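Local coordinates for protein tRNA (guanine-N(1)-)-methyltransferase (Corynebacterium diphtheriae, PDB 7KFF) that catalyses transfer of a methyl group, from S-adenosylmethionine as in its family, to N1 of guanine in tRNA, probably guanosine 37 beside the anticodon, at residues R154-E159 with R185-S190; I162-G167 with V201-I206; P237-P242 with L248-V253; E252-T255 with K261-R264. All coordinates share one frame; numbering follows the deposited sequence. Where two conformers were deposited one is given.

Overall arrangement
From the N terminus, contact 1 comes first: it closes the chain from the end of helix 150-156 to strand 185-190. Contact 2 opens inside that loop, on strand 161-165, and closes beyond it on helix 200-211, so the two cross. Their centres are 11 Å apart, they meet where Ile206 touches Trp156 and Val189, and together they tie two helices to the parallel sheet around S-adenosylhomocysteine. Contacts 3 and 4 both follow this pair in series, with centres 38 to 41 Å from theirs. Contact 3 closes the short loop through hairpin 244-249, and contact 4, beginning where contact 3 ends and sharing Glu252 and Val253 with it, folds the next turn onto helix 259-277.

Contact 1: residues R154-E159 with R185-S190; sequences RAWSNE and RVREVS. With SAH (S-adenosyl-L-homocysteine), chain C.
Glu159 and Arg185 form a salt bridge in which the guanidinium meets the carboxylate end-on. NH2 of Arg185 donates to OE1 of Glu159 over 2.8 Å, and NH1 of Arg185 to OE2 of Glu159 over 2.8 Å. Both bonds are nearly straight (172° and 173°) and reach the syn sides of the carboxylate, a little out of its plane, which lies 15° from that of the guanidinium; this twin grip fixes the rotation of both groups. Arg185 NH2 also bonds the carbonyl of Lys135. The bridge joins the type I turn Trp156-Glu159, at the end of helix 150-156, to strand 185-190 of the parallel sheet in this knotted SPOUT-family domain, and the far end of the same strand reaches the cofactor product: Ser190 OG lies 3.4 Å from N6 of S-adenosylhomocysteine. The remaining contacts are made by Trp156. Its six-membered ring brings CZ2 to 3.4 Å from NH2 of Arg187, and CH2 stands over one face of that guanidinium, offset toward the rim. A bend at chi2 folds the Arg187 chain back, and NE bonds the carbonyl of Glu188 while NH1 forms a salt bridge with Asp152. At the edge of the indole, CH2 of Trp156 meets CG2 of Val189 at 4.2 Å.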
loop_
_atom_site.group_PDB
_atom_site.type_symbol
_atom_site.label_atom_id
_atom_site.label_comp_id
_atom_site.label_asym_id
_atom_site.label_seq_id
_atom_site.Cartn_x
_atom_site.Cartn_y
_atom_site.Cartn_z
ATOM N N ARG A 154 12.749 -8.252 -0.640
ATOM C CA ARG A 154 14.129 -8.700 -0.815
ATOM C C ARG A 154 14.213 -9.762 -1.895
ATOM O O ARG A 154 15.077 -9.702 -2.766
ATOM C CB ARG A 154 14.709 -9.236 0.499
ATOM C CG ARG A 154 14.951 -8.168 1.544
ATOM C CD ARG A 154 15.838 -8.648 2.662
ATOM N NE ARG A 154 15.213 -9.652 3.521
ATOM C CZ ARG A 154 14.386 -9.366 4.528
ATOM N NH1 ARG A 154 14.075 -8.108 4.795
ATOM N NH2 ARG A 154 13.856 -10.347 5.241
ATOM N N ALA A 155 13.352 -10.779 -1.820
ATOM C CA ALA A 155 13.361 -11.820 -2.846
ATOM C C ALA A 155 13.205 -11.222 -4.243
ATOM O O ALA A 155 13.962 -11.542 -5.169
ATOM C CB ALA A 155 12.241 -12.831 -2.589
ATOM N N TRP A 156 12.209 -10.355 -4.411
ATOM C CA TRP A 156 11.870 -9.872 -5.742
ATOM C C TRP A 156 12.895 -8.877 -6.275
ATOM O O TRP A 156 12.969 -8.691 -7.490
ATOM C CB TRP A 156 10.458 -9.299 -5.757
ATOM C CG TRP A 156 9.431 -10.349 -5.390
ATOM C CD1 TRP A 156 9.605 -11.708 -5.406
ATOM C CD2 TRP A 156 8.099 -10.123 -4.908
ATOM N NE1 TRP A 156 8.451 -12.341 -4.982
ATOM C CE2 TRP A 156 7.521 -11.385 -4.662
ATOM C CE3 TRP A 156 7.333 -8.974 -4.685
ATOM C CZ2 TRP A 156 6.229 -11.528 -4.177
ATOM C CZ3 TRP A 156 6.039 -9.120 -4.210
ATOM C CH2 TRP A 156 5.507 -10.393 -3.947
ATOM N N SER A 157 13.697 -8.256 -5.403
ATOM C CA SER A 157 14.773 -7.391 -5.880
ATOM C C SER A 157 15.783 -8.154 -6.726
ATOM O O SER A 157 16.561 -7.524 -7.457
ATOM C CB SER A 157 15.477 -6.684 -4.704
ATOM O OG SER A 157 16.270 -7.553 -3.931
ATOM N N ASN A 158 15.770 -9.490 -6.666
ATOM C CA ASN A 158 16.662 -10.322 -7.464
ATOM C C ASN A 158 16.095 -10.706 -8.826
ATOM O O ASN A 158 16.795 -11.356 -9.620
ATOM C CB ASN A 158 16.995 -11.590 -6.683
ATOM C CG ASN A 158 17.830 -11.299 -5.463
ATOM O OD1 ASN A 158 19.014 -11.013 -5.575
ATOM N ND2 ASN A 158 17.213 -11.359 -4.288
ATOM N N GLU A 159 14.855 -10.348 -9.111
ATOM C CA GLU A 159 14.238 -10.763 -10.362
ATOM C C GLU A 159 14.766 -9.951 -11.541
ATOM O O GLU A 159 15.008 -8.741 -11.439
ATOM C CB GLU A 159 12.728 -10.575 -10.269
ATOM C CG GLU A 159 12.042 -11.476 -9.246
ATOM C CD GLU A 159 11.937 -12.947 -9.649
ATOM O OE1 GLU A 159 12.202 -13.307 -10.825
ATOM O OE2 GLU A 159 11.561 -13.767 -8.776
ATOM N N ARG A 185 6.068 -17.858 -13.001
ATOM C CA ARG A 185 5.873 -18.088 -11.570
ATOM C C ARG A 185 4.855 -17.063 -11.093
ATOM O O ARG A 185 5.072 -15.869 -11.294
ATOM C CB ARG A 185 7.198 -17.930 -10.837
ATOM C CG ARG A 185 8.157 -19.110 -11.055
ATOM C CD ARG A 185 9.581 -18.825 -10.514
ATOM N NE ARG A 185 10.222 -17.774 -11.294
ATOM C CZ ARG A 185 10.625 -16.593 -10.834
ATOM N NH1 ARG A 185 10.511 -16.272 -9.551
ATOM N NH2 ARG A 185 11.150 -15.713 -11.670
ATOM N N VAL A 186 3.732 -17.503 -10.522
ATOM C CA VAL A 186 2.597 -16.625 -10.249
ATOM C C VAL A 186 2.455 -16.417 -8.749
ATOM O O VAL A 186 2.458 -17.386 -7.983
ATOM C CB VAL A 186 1.293 -17.181 -10.845
ATOM C CG1 VAL A 186 0.122 -16.262 -10.566
ATOM C CG2 VAL A 186 1.456 -17.401 -12.337
ATOM N N ARG A 187 2.297 -15.159 -8.339
ATOM C CA ARG A 187 2.022 -14.807 -6.955
ATOM C C ARG A 187 0.873 -13.809 -6.909
ATOM O O ARG A 187 0.955 -12.724 -7.490
ATOM C CB ARG A 187 3.274 -14.221 -6.296
ATOM C CG ARG A 187 3.009 -13.512 -4.998
ATOM C CD ARG A 187 2.612 -14.436 -3.792
ATOM N NE ARG A 187 2.366 -13.560 -2.653
ATOM C CZ ARG A 187 3.306 -13.092 -1.840
ATOM N NH1 ARG A 187 3.020 -12.196 -0.918
ATOM N NH2 ARG A 187 4.537 -13.546 -1.950
ATOM N N GLU A 188 -0.179 -14.156 -6.197
ATOM C CA GLU A 188 -1.231 -13.222 -5.811
ATOM C C GLU A 188 -0.801 -12.534 -4.526
ATOM O O GLU A 188 -0.314 -13.191 -3.604
ATOM C CB GLU A 188 -2.543 -13.976 -5.586
ATOM C CG GLU A 188 -3.184 -14.480 -6.897
ATOM C CD GLU A 188 -4.339 -15.436 -6.683
ATOM O OE1 GLU A 188 -4.135 -16.506 -6.068
ATOM O OE2 GLU A 188 -5.456 -15.137 -7.139
ATOM N N VAL A 189 -0.921 -11.205 -4.485
ATOM C CA VAL A 189 -0.306 -10.437 -3.406
ATOM C C VAL A 189 -1.224 -9.304 -2.965
ATOM O O VAL A 189 -1.681 -8.502 -3.789
ATOM C CB VAL A 189 1.087 -9.907 -3.815
ATOM C CG1 VAL A 189 1.066 -9.189 -5.154
ATOM C CG2 VAL A 189 1.678 -9.014 -2.735
ATOM N N SER A 190 -1.477 -9.236 -1.665
ATOM C CA SER A 190 -2.205 -8.129 -1.075
ATOM C C SER A 190 -1.229 -7.157 -0.425
ATOM O O SER A 190 -0.303 -7.575 0.277
ATOM C CB SER A 190 -3.148 -8.627 0.015
ATOM O OG SER A 190 -3.742 -7.484 0.612
HETATM N N SAH C . -14.625 -7.663 -4.545
HETATM C CA SAH C . -13.186 -7.651 -4.374
HETATM C CB SAH C . -12.715 -6.260 -4.734
HETATM C CG SAH C . -11.745 -6.184 -5.899
HETATM S SD SAH C . -11.024 -4.562 -5.730
HETATM C C SAH C . -12.724 -7.960 -2.960
HETATM O O SAH C . -13.039 -7.237 -2.018
HETATM O OXT SAH C . -11.998 -8.929 -2.742
HETATM C "C5'" SAH C . -10.429 -4.392 -7.408
HETATM C "C4'" SAH C . -8.950 -4.672 -7.578
HETATM O "O4'" SAH C . -8.162 -3.762 -6.813
HETATM C "C3'" SAH C . -8.444 -6.066 -7.175
HETATM O "O3'" SAH C . -8.771 -7.021 -8.118
HETATM C "C2'" SAH C . -6.947 -5.790 -7.028
HETATM O "O2'" SAH C . -6.315 -5.721 -8.283
HETATM C "C1'" SAH C . -6.960 -4.404 -6.421
HETATM N N9 SAH C . -6.925 -4.429 -4.947
HETATM C C8 SAH C . -7.930 -4.065 -4.078
HETATM N N7 SAH C . -7.477 -4.155 -2.815
HETATM C C5 SAH C . -6.190 -4.599 -2.867
HETATM C C6 SAH C . -5.246 -4.879 -1.890
HETATM N N6 SAH C . -5.476 -4.765 -0.566
HETATM N N1 SAH C . -4.002 -5.311 -2.292
HETATM C C2 SAH C . -3.707 -5.440 -3.628
HETATM N N3 SAH C . -4.621 -5.157 -4.598
HETATM C C4 SAH C . -5.835 -4.750 -4.205
#

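Contact 2: residues I162-G167 with V201-I206; sequences IVFACG and VAVLVI. With SAH (S-adenosyl-L-homocysteine), chain C.
Val203 sits over the ring of Phe164 in a CH-pi contact: its CG1 is 3.8 Å from the centroid of the Phe164 ring and only 7° off the normal, hence above the centre. This is the packing of helix 200-211 against strand 161-165 of the parallel sheet, within the alpha/beta domain of the SPOUT methyltransferases. The other methyl, Val203 CG2, lies on the same side of the ring but displaced outward beyond CG and CD2, 3.6 Å from CD2 of Phe164. CG1 being anti to the backbone N (chi1 176°), the valine turns both methyls to this face. Val203 CG2 also meets the sulfur SG of Cys166 at 3.6 Å. Three residues on, Ile206 comes to the edge of the same ring, its CG2 near the ring plane and 4.0 Å from CE2 of Phe164. The aromatic group is thus held by two helix residues from different directions. Further out, Leu139 of the adjacent strand packs on Phe164, and Val21 on both Val203 and Cys166. Where the strand gives way to loop, Gly167 N lies 3.4 Å from O2' of S-adenosylhomocysteine, and from the helix Ala202 CB approaches C2 of its adenine at 4.0 Å.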
loop_
_atom_site.group_PDB
_atom_site.type_symbol
_atom_site.label_atom_id
_atom_site.label_comp_id
_atom_site.label_asym_id
_atom_site.label_seq_id
_atom_site.Cartn_x
_atom_site.Cartn_y
_atom_site.Cartn_z
ATOM N N ILE A 162 9.705 -8.767 -13.902
ATOM C CA ILE A 162 8.452 -8.833 -13.167
ATOM C C ILE A 162 7.352 -8.248 -14.041
ATOM O O ILE A 162 7.481 -7.126 -14.543
ATOM C CB ILE A 162 8.522 -8.118 -11.806
ATOM C CG1 ILE A 162 9.703 -8.608 -10.972
ATOM C CG2 ILE A 162 7.202 -8.343 -11.071
ATOM C CD1 ILE A 162 9.854 -7.905 -9.625
ATOM N N VAL A 163 6.279 -9.010 -14.219
ATOM C CA VAL A 163 5.067 -8.578 -14.903
ATOM C C VAL A 163 3.985 -8.417 -13.849
ATOM O O VAL A 163 3.874 -9.244 -12.933
ATOM C CB VAL A 163 4.675 -9.593 -15.996
ATOM C CG1 VAL A 163 3.398 -9.168 -16.684
ATOM C CG2 VAL A 163 5.822 -9.746 -17.008
ATOM N N PHE A 164 3.200 -7.359 -13.975
ATOM C CA PHE A 164 2.069 -7.083 -13.100
ATOM C C PHE A 164 0.766 -7.099 -13.887
ATOM O O PHE A 164 0.658 -6.422 -14.907
ATOM C CB PHE A 164 2.197 -5.708 -12.447
ATOM C CG PHE A 164 3.374 -5.551 -11.536
ATOM C CD1 PHE A 164 4.594 -5.163 -12.046
ATOM C CD2 PHE A 164 3.237 -5.685 -10.167
ATOM C CE1 PHE A 164 5.677 -4.943 -11.205
ATOM C CE2 PHE A 164 4.308 -5.461 -9.323
ATOM C CZ PHE A 164 5.533 -5.086 -9.846
ATOM N N ALA A 165 -0.224 -7.842 -13.397
ATOM C CA ALA A 165 -1.567 -7.879 -13.975
ATOM C C ALA A 165 -2.494 -7.091 -13.060
ATOM O O ALA A 165 -2.802 -7.544 -11.959
ATOM C CB ALA A 165 -2.054 -9.318 -14.128
ATOM N N CYS A 166 -2.931 -5.912 -13.503
ATOM C CA CYS A 166 -3.715 -5.008 -12.667
ATOM C C CYS A 166 -5.209 -5.241 -12.800
ATOM O O CYS A 166 -5.786 -5.009 -13.862
ATOM C CB CYS A 166 -3.431 -3.548 -12.995
ATOM S SG CYS A 166 -1.716 -3.074 -12.799
ATOM N N GLY A 167 -5.853 -5.644 -11.700
ATOM C CA GLY A 167 -7.283 -5.824 -11.710
ATOM C C GLY A 167 -8.050 -4.543 -11.426
ATOM O O GLY A 167 -7.532 -3.594 -10.827
ATOM N N VAL A 201 -2.237 1.014 -8.132
ATOM C CA VAL A 201 -1.546 1.629 -7.002
ATOM C C VAL A 201 -0.716 0.597 -6.255
ATOM O O VAL A 201 0.352 0.920 -5.723
ATOM C CB VAL A 201 -2.512 2.392 -6.079
ATOM C CG1 VAL A 201 -3.397 1.455 -5.257
ATOM C CG2 VAL A 201 -1.749 3.327 -5.170
ATOM N N ALA A 202 -1.175 -0.651 -6.212
ATOM C CA ALA A 202 -0.386 -1.694 -5.568
ATOM C C ALA A 202 0.899 -1.974 -6.336
ATOM O O ALA A 202 1.917 -2.294 -5.718
ATOM C CB ALA A 202 -1.224 -2.960 -5.448
ATOM N N VAL A 203 0.883 -1.825 -7.672
ATOM C CA VAL A 203 2.118 -1.910 -8.448
ATOM C C VAL A 203 3.098 -0.832 -8.001
ATOM O O VAL A 203 4.286 -1.092 -7.800
ATOM C CB VAL A 203 1.823 -1.812 -9.951
ATOM C CG1 VAL A 203 3.141 -1.805 -10.712
ATOM C CG2 VAL A 203 0.920 -2.964 -10.381
ATOM N N LEU A 204 2.614 0.401 -7.846
ATOM C CA LEU A 204 3.506 1.468 -7.410
ATOM C C LEU A 204 4.120 1.165 -6.042
ATOM O O LEU A 204 5.308 1.428 -5.816
ATOM C CB LEU A 204 2.742 2.795 -7.370
ATOM C CG LEU A 204 2.161 3.315 -8.695
ATOM C CD1 LEU A 204 1.432 4.612 -8.453
ATOM C CD2 LEU A 204 3.247 3.478 -9.726
ATOM N N VAL A 205 3.318 0.609 -5.121
ATOM C CA VAL A 205 3.804 0.248 -3.793
ATOM C C VAL A 205 4.898 -0.800 -3.892
ATOM O O VAL A 205 5.990 -0.651 -3.323
ATOM C CB VAL A 205 2.640 -0.237 -2.920
ATOM C CG1 VAL A 205 3.164 -0.924 -1.671
ATOM C CG2 VAL A 205 1.704 0.913 -2.558
ATOM N N ILE A 206 4.615 -1.891 -4.592
ATOM C CA ILE A 206 5.568 -2.993 -4.685
ATOM C C ILE A 206 6.831 -2.541 -5.407
ATOM O O ILE A 206 7.957 -2.867 -5.001
ATOM C CB ILE A 206 4.901 -4.206 -5.354
ATOM C CG1 ILE A 206 3.802 -4.783 -4.454
ATOM C CG2 ILE A 206 5.939 -5.257 -5.679
ATOM C CD1 ILE A 206 2.838 -5.732 -5.165
HETATM N N SAH C . -14.625 -7.663 -4.545
HETATM C CA SAH C . -13.186 -7.651 -4.374
HETATM C CB SAH C . -12.715 -6.260 -4.734
HETATM C CG SAH C . -11.745 -6.184 -5.899
HETATM S SD SAH C . -11.024 -4.562 -5.730
HETATM C C SAH C . -12.724 -7.960 -2.960
HETATM O O SAH C . -13.039 -7.237 -2.018
HETATM O OXT SAH C . -11.998 -8.929 -2.742
HETATM C "C5'" SAH C . -10.429 -4.392 -7.408
HETATM C "C4'" SAH C . -8.950 -4.672 -7.578
HETATM O "O4'" SAH C . -8.162 -3.762 -6.813
HETATM C "C3'" SAH C . -8.444 -6.066 -7.175
HETATM O "O3'" SAH C . -8.771 -7.021 -8.118
HETATM C "C2'" SAH C . -6.947 -5.790 -7.028
HETATM O "O2'" SAH C . -6.315 -5.721 -8.283
HETATM C "C1'" SAH C . -6.960 -4.404 -6.421
HETATM N N9 SAH C . -6.925 -4.429 -4.947
HETATM C C8 SAH C . -7.930 -4.065 -4.078
HETATM N N7 SAH C . -7.477 -4.155 -2.815
HETATM C C5 SAH C . -6.190 -4.599 -2.867
HETATM C C6 SAH C . -5.246 -4.879 -1.890
HETATM N N6 SAH C . -5.476 -4.765 -0.566
HETATM N N1 SAH C . -4.002 -5.311 -2.292
HETATM C C2 SAH C . -3.707 -5.440 -3.628
HETATM N N3 SAH C . -4.621 -5.157 -4.598
HETATM C C4 SAH C . -5.835 -4.750 -4.205
#

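Contact 3: residues P237-P242 with L248-V253; sequences PSYTKP and LEVPEV
The two arms that flank the small antiparallel hairpin of strands 244-245 and 248-249 pack together through Tyr239, Val250 and Pro251. Pro251 lies over one face of the Tyr239 ring in a CH-pi contact: its CD is 3.7 Å from the centroid of the tyrosine ring, 14° off the normal and displaced toward the rim. The nearest ring atom, Tyr239 CE2, is 3.6 Å from Pro251 CD. The proline and tyrosine side chains cross at about a right angle, and with CG anti to the carbonyl carbon (chi1 -57°) the phenol extends beneath the proline. The loop and hairpin lie between helices 200-211 and 259-277, the contact's centre about 31 Å from the centre of the chain, and the first arm is applied to the second subunit: Thr240 OG1 bonds the carbonyl of Ser67 of that subunit, and Thr240 N bonds OD2 of Asp173 of the same second subunit. In one of its two conformers, Val250 turns CG1 to within 4.0 Å of Tyr239 CB, at the base of the tyrosine side chain, and near the carbonyl oxygen of Pro242. That oxygen accepts a hydrogen bond from NH1 of Arg175 of the second subunit. At the open end of the hairpin, the backbone of Val250 bonds that of Arg243.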
loop_
_atom_site.group_PDB
_atom_site.type_symbol
_atom_site.label_atom_id
_atom_site.label_comp_id
_atom_site.label_asym_id
_atom_site.label_seq_id
_atom_site.Cartn_x
_atom_site.Cartn_y
_atom_site.Cartn_z
ATOM N N PRO A 237 11.645 7.874 16.539
ATOM C CA PRO A 237 11.616 9.208 15.925
ATOM C C PRO A 237 12.997 9.715 15.546
ATOM O O PRO A 237 14.023 9.297 16.095
ATOM C CB PRO A 237 11.005 10.092 17.013
ATOM C CG PRO A 237 11.326 9.373 18.284
ATOM C CD PRO A 237 11.258 7.912 17.961
ATOM N N SER A 238 12.996 10.645 14.587
ATOM C CA SER A 238 14.203 11.325 14.143
ATOM C C SER A 238 14.046 12.829 14.317
ATOM O O SER A 238 12.931 13.358 14.333
ATOM C CB SER A 238 14.481 11.047 12.672
ATOM O OG SER A 238 14.717 9.666 12.462
ATOM N N TYR A 239 15.185 13.514 14.410
ATOM C CA TYR A 239 15.218 14.946 14.654
ATOM C C TYR A 239 16.353 15.575 13.868
ATOM O O TYR A 239 17.382 14.938 13.635
ATOM C CB TYR A 239 15.447 15.241 16.148
ATOM C CG TYR A 239 14.422 14.622 17.058
ATOM C CD1 TYR A 239 13.257 15.298 17.358
ATOM C CD2 TYR A 239 14.594 13.351 17.581
ATOM C CE1 TYR A 239 12.295 14.732 18.171
ATOM C CE2 TYR A 239 13.639 12.781 18.407
ATOM C CZ TYR A 239 12.495 13.469 18.693
ATOM O OH TYR A 239 11.529 12.902 19.488
ATOM N N THR A 240 16.173 16.848 13.505
ATOM C CA THR A 240 17.226 17.661 12.890
ATOM C C THR A 240 17.185 19.065 13.488
ATOM O O THR A 240 16.376 19.362 14.368
ATOM C CB THR A 240 17.136 17.614 11.352
ATOM O OG1 THR A 240 18.300 18.242 10.794
ATOM C CG2 THR A 240 15.897 18.309 10.845
ATOM N N LYS A 241 18.084 19.921 13.012
ATOM C CA LYS A 241 18.168 21.278 13.533
ATOM C C LYS A 241 16.854 22.015 13.274
ATOM O O LYS A 241 16.184 21.761 12.271
ATOM C CB LYS A 241 19.311 22.021 12.854
ATOM C CG LYS A 241 20.692 21.450 13.161
ATOM C CD LYS A 241 21.774 22.216 12.399
ATOM C CE LYS A 241 23.116 21.507 12.461
ATOM N NZ LYS A 241 23.159 20.273 11.616
ATOM N N PRO A 242 16.471 22.959 14.135
ATOM C CA PRO A 242 17.226 23.463 15.296
ATOM C C PRO A 242 17.038 22.638 16.573
ATOM O O PRO A 242 16.120 21.801 16.653
ATOM C CB PRO A 242 16.652 24.868 15.477
ATOM C CG PRO A 242 15.225 24.711 15.082
ATOM C CD PRO A 242 15.239 23.742 13.906
ATOM N N LEU A 248 9.773 22.898 21.625
ATOM C CA LEU A 248 10.078 21.473 21.688
ATOM C C LEU A 248 11.571 21.278 21.457
ATOM O O LEU A 248 12.105 21.654 20.401
ATOM C CB LEU A 248 9.249 20.726 20.641
ATOM C CG LEU A 248 7.743 20.866 20.848
ATOM C CD1 LEU A 248 7.000 20.218 19.687
ATOM C CD2 LEU A 248 7.307 20.241 22.164
ATOM N N GLU A 249 12.232 20.656 22.422
ATOM C CA GLU A 249 13.666 20.444 22.348
ATOM C C GLU A 249 13.966 19.035 21.860
ATOM O O GLU A 249 13.259 18.080 22.195
ATOM C CB GLU A 249 14.304 20.593 23.725
ATOM C CG GLU A 249 14.278 21.973 24.291
ATOM C CD GLU A 249 15.048 22.062 25.611
ATOM O OE1 GLU A 249 14.563 22.733 26.540
ATOM O OE2 GLU A 249 16.132 21.447 25.720
ATOM N N VAL A 250 15.016 18.914 21.055
ATOM C CA VAL A 250 15.478 17.576 20.674
ATOM C C VAL A 250 16.025 16.880 21.913
ATOM O O VAL A 250 16.630 17.546 22.776
ATOM C CB VAL A 250 16.546 17.669 19.580
ATOM C CG1 VAL A 250 16.029 18.481 18.392
ATOM C CG2 VAL A 250 17.839 18.248 20.150
ATOM N N PRO A 251 15.833 15.574 22.064
ATOM C CA PRO A 251 16.363 14.875 23.241
ATOM C C PRO A 251 17.833 15.187 23.477
ATOM O O PRO A 251 18.664 15.096 22.571
ATOM C CB PRO A 251 16.144 13.401 22.904
ATOM C CG PRO A 251 14.950 13.416 21.994
ATOM C CD PRO A 251 15.090 14.666 21.167
ATOM N N GLU A 252 18.154 15.555 24.720
ATOM C CA GLU A 252 19.485 16.071 25.003
ATOM C C GLU A 252 20.567 15.033 24.735
ATOM O O GLU A 252 21.687 15.392 24.368
ATOM C CB GLU A 252 19.550 16.580 26.442
ATOM C CG GLU A 252 20.792 17.392 26.730
ATOM C CD GLU A 252 20.631 18.296 27.937
ATOM O OE1 GLU A 252 19.479 18.526 28.365
ATOM O OE2 GLU A 252 21.662 18.777 28.456
ATOM N N VAL A 253 20.259 13.746 24.889
ATOM C CA VAL A 253 21.269 12.729 24.603
ATOM C C VAL A 253 21.797 12.872 23.181
ATOM O O VAL A 253 22.972 12.580 22.915
ATOM C CB VAL A 253 20.717 11.316 24.870
ATOM C CG1 VAL A 253 19.547 10.988 23.959
ATOM C CG2 VAL A 253 21.828 10.260 24.714
#

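Contact 4: residues E252-T255 with K261-R264; sequences EVLT and KIER
The carbonyl oxygen of Glu252 is gripped twice, by the side chain and the backbone of Thr255, while of the intervening residues Val253 faces Lys261 and Ile262, and Leu254, though it starts away from the helix, brings CD2 back to Ile262. Thr255 OG1 donates to Glu252 O over 2.9 Å, reaching it at a C=O...donor angle of 130° and tilted 17° from the carbonyl plane; Thr255 N adds a second bond to Glu252 O of 3.0 Å. The threonine chi1 of 65° brings OG1 back over its own turn, and the pair of bonds closes the single 3-10 turn 252-254.

On the helix side of that turn, Val253 CG2, anti to the backbone N, meets CB of Lys261 at 3.8 Å and also packs near the carbonyl of the same lysine. The same methyl lies 4.0 Å from CG1 of Ile262. Beyond CB the lysine chain bends at chi3 and chi4, and its amino end leads away from the turn. The contact folds the chain back onto the beginning of helix 259-277 in the helical C-terminal part of this methyltransferase, where Asn258 OD1 accepts a bond from the backbone N of Lys261.

Ile262 is the central buried residue on the helix side. Its CG1 approaches the carbonyl oxygen of Val253 at 3.2 Å, a close carbon-to-oxygen approach, and that oxygen also accepts a bond from Ser256 OG. The other branch, Ile262 CG2, touches CD2 of Leu254 at 3.9 Å. Trp265, further along the helix, packs on both Val253 and Leu254, and Phe69 of the second subunit covers Leu254 and Thr255.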
loop_
_atom_site.group_PDB
_atom_site.type_symbol
_atom_site.label_atom_id
_atom_site.label_comp_id
_atom_site.label_asym_id
_atom_site.label_seq_id
_atom_site.Cartn_x
_atom_site.Cartn_y
_atom_site.Cartn_z
ATOM N N GLU A 252 18.154 15.555 24.720
ATOM C CA GLU A 252 19.485 16.071 25.003
ATOM C C GLU A 252 20.567 15.033 24.735
ATOM O O GLU A 252 21.687 15.392 24.368
ATOM C CB GLU A 252 19.550 16.580 26.442
ATOM C CG GLU A 252 20.792 17.392 26.730
ATOM C CD GLU A 252 20.631 18.296 27.937
ATOM O OE1 GLU A 252 19.479 18.526 28.365
ATOM O OE2 GLU A 252 21.662 18.777 28.456
ATOM N N VAL A 253 20.259 13.746 24.889
ATOM C CA VAL A 253 21.269 12.729 24.603
ATOM C C VAL A 253 21.797 12.872 23.181
ATOM O O VAL A 253 22.972 12.580 22.915
ATOM C CB VAL A 253 20.717 11.316 24.870
ATOM C CG1 VAL A 253 19.547 10.988 23.959
ATOM C CG2 VAL A 253 21.828 10.260 24.714
ATOM N N LEU A 254 20.948 13.301 22.243
ATOM C CA LEU A 254 21.380 13.367 20.854
ATOM C C LEU A 254 22.420 14.450 20.607
ATOM O O LEU A 254 23.095 14.409 19.575
ATOM C CB LEU A 254 20.176 13.582 19.939
ATOM C CG LEU A 254 19.154 12.446 19.979
ATOM C CD1 LEU A 254 17.984 12.745 19.036
ATOM C CD2 LEU A 254 19.800 11.102 19.628
ATOM N N THR A 255 22.570 15.406 21.521
ATOM C CA THR A 255 23.591 16.441 21.409
ATOM C C THR A 255 24.771 16.194 22.341
ATOM O O THR A 255 25.610 17.086 22.526
ATOM C CB THR A 255 22.985 17.816 21.687
ATOM O OG1 THR A 255 22.540 17.883 23.043
ATOM C CG2 THR A 255 21.797 18.080 20.772
ATOM N N LYS A 261 25.520 6.085 24.566
ATOM C CA LYS A 261 24.227 6.502 25.100
ATOM C C LYS A 261 23.242 6.810 23.979
ATOM O O LYS A 261 22.039 6.561 24.110
ATOM C CB LYS A 261 24.378 7.744 25.971
ATOM C CG LYS A 261 25.174 7.534 27.242
ATOM C CD LYS A 261 25.259 8.848 28.005
ATOM C CE LYS A 261 24.473 8.793 29.301
ATOM N NZ LYS A 261 25.147 7.913 30.299
ATOM N N ILE A 262 23.726 7.388 22.881
ATOM C CA ILE A 262 22.841 7.662 21.755
ATOM C C ILE A 262 22.308 6.358 21.185
ATOM O O ILE A 262 21.121 6.243 20.862
ATOM C CB ILE A 262 23.558 8.512 20.690
ATOM C CG1 ILE A 262 23.775 9.927 21.232
ATOM C CG2 ILE A 262 22.762 8.512 19.389
ATOM C CD1 ILE A 262 24.813 10.722 20.468
ATOM N N GLU A 263 23.173 5.349 21.064
ATOM C CA GLU A 263 22.729 4.074 20.514
ATOM C C GLU A 263 21.713 3.405 21.432
ATOM O O GLU A 263 20.729 2.826 20.957
ATOM C CB GLU A 263 23.929 3.165 20.251
ATOM C CG GLU A 263 23.713 2.195 19.092
ATOM C CD GLU A 263 23.172 2.877 17.832
ATOM O OE1 GLU A 263 23.589 4.019 17.538
ATOM O OE2 GLU A 263 22.304 2.282 17.158
ATOM N N ARG A 264 21.911 3.494 22.751
ATOM C CA ARG A 264 20.917 2.933 23.663
ATOM C C ARG A 264 19.596 3.685 23.561
ATOM O O ARG A 264 18.524 3.069 23.572
ATOM C CB ARG A 264 21.426 2.951 25.105
ATOM C CG ARG A 264 20.415 2.403 26.117
ATOM C CD ARG A 264 20.040 0.945 25.818
ATOM N NE ARG A 264 18.830 0.525 26.522
ATOM C CZ ARG A 264 18.195 -0.621 26.298
ATOM N NH1 ARG A 264 18.655 -1.467 25.388
ATOM N NH2 ARG A 264 17.097 -0.908 26.978
#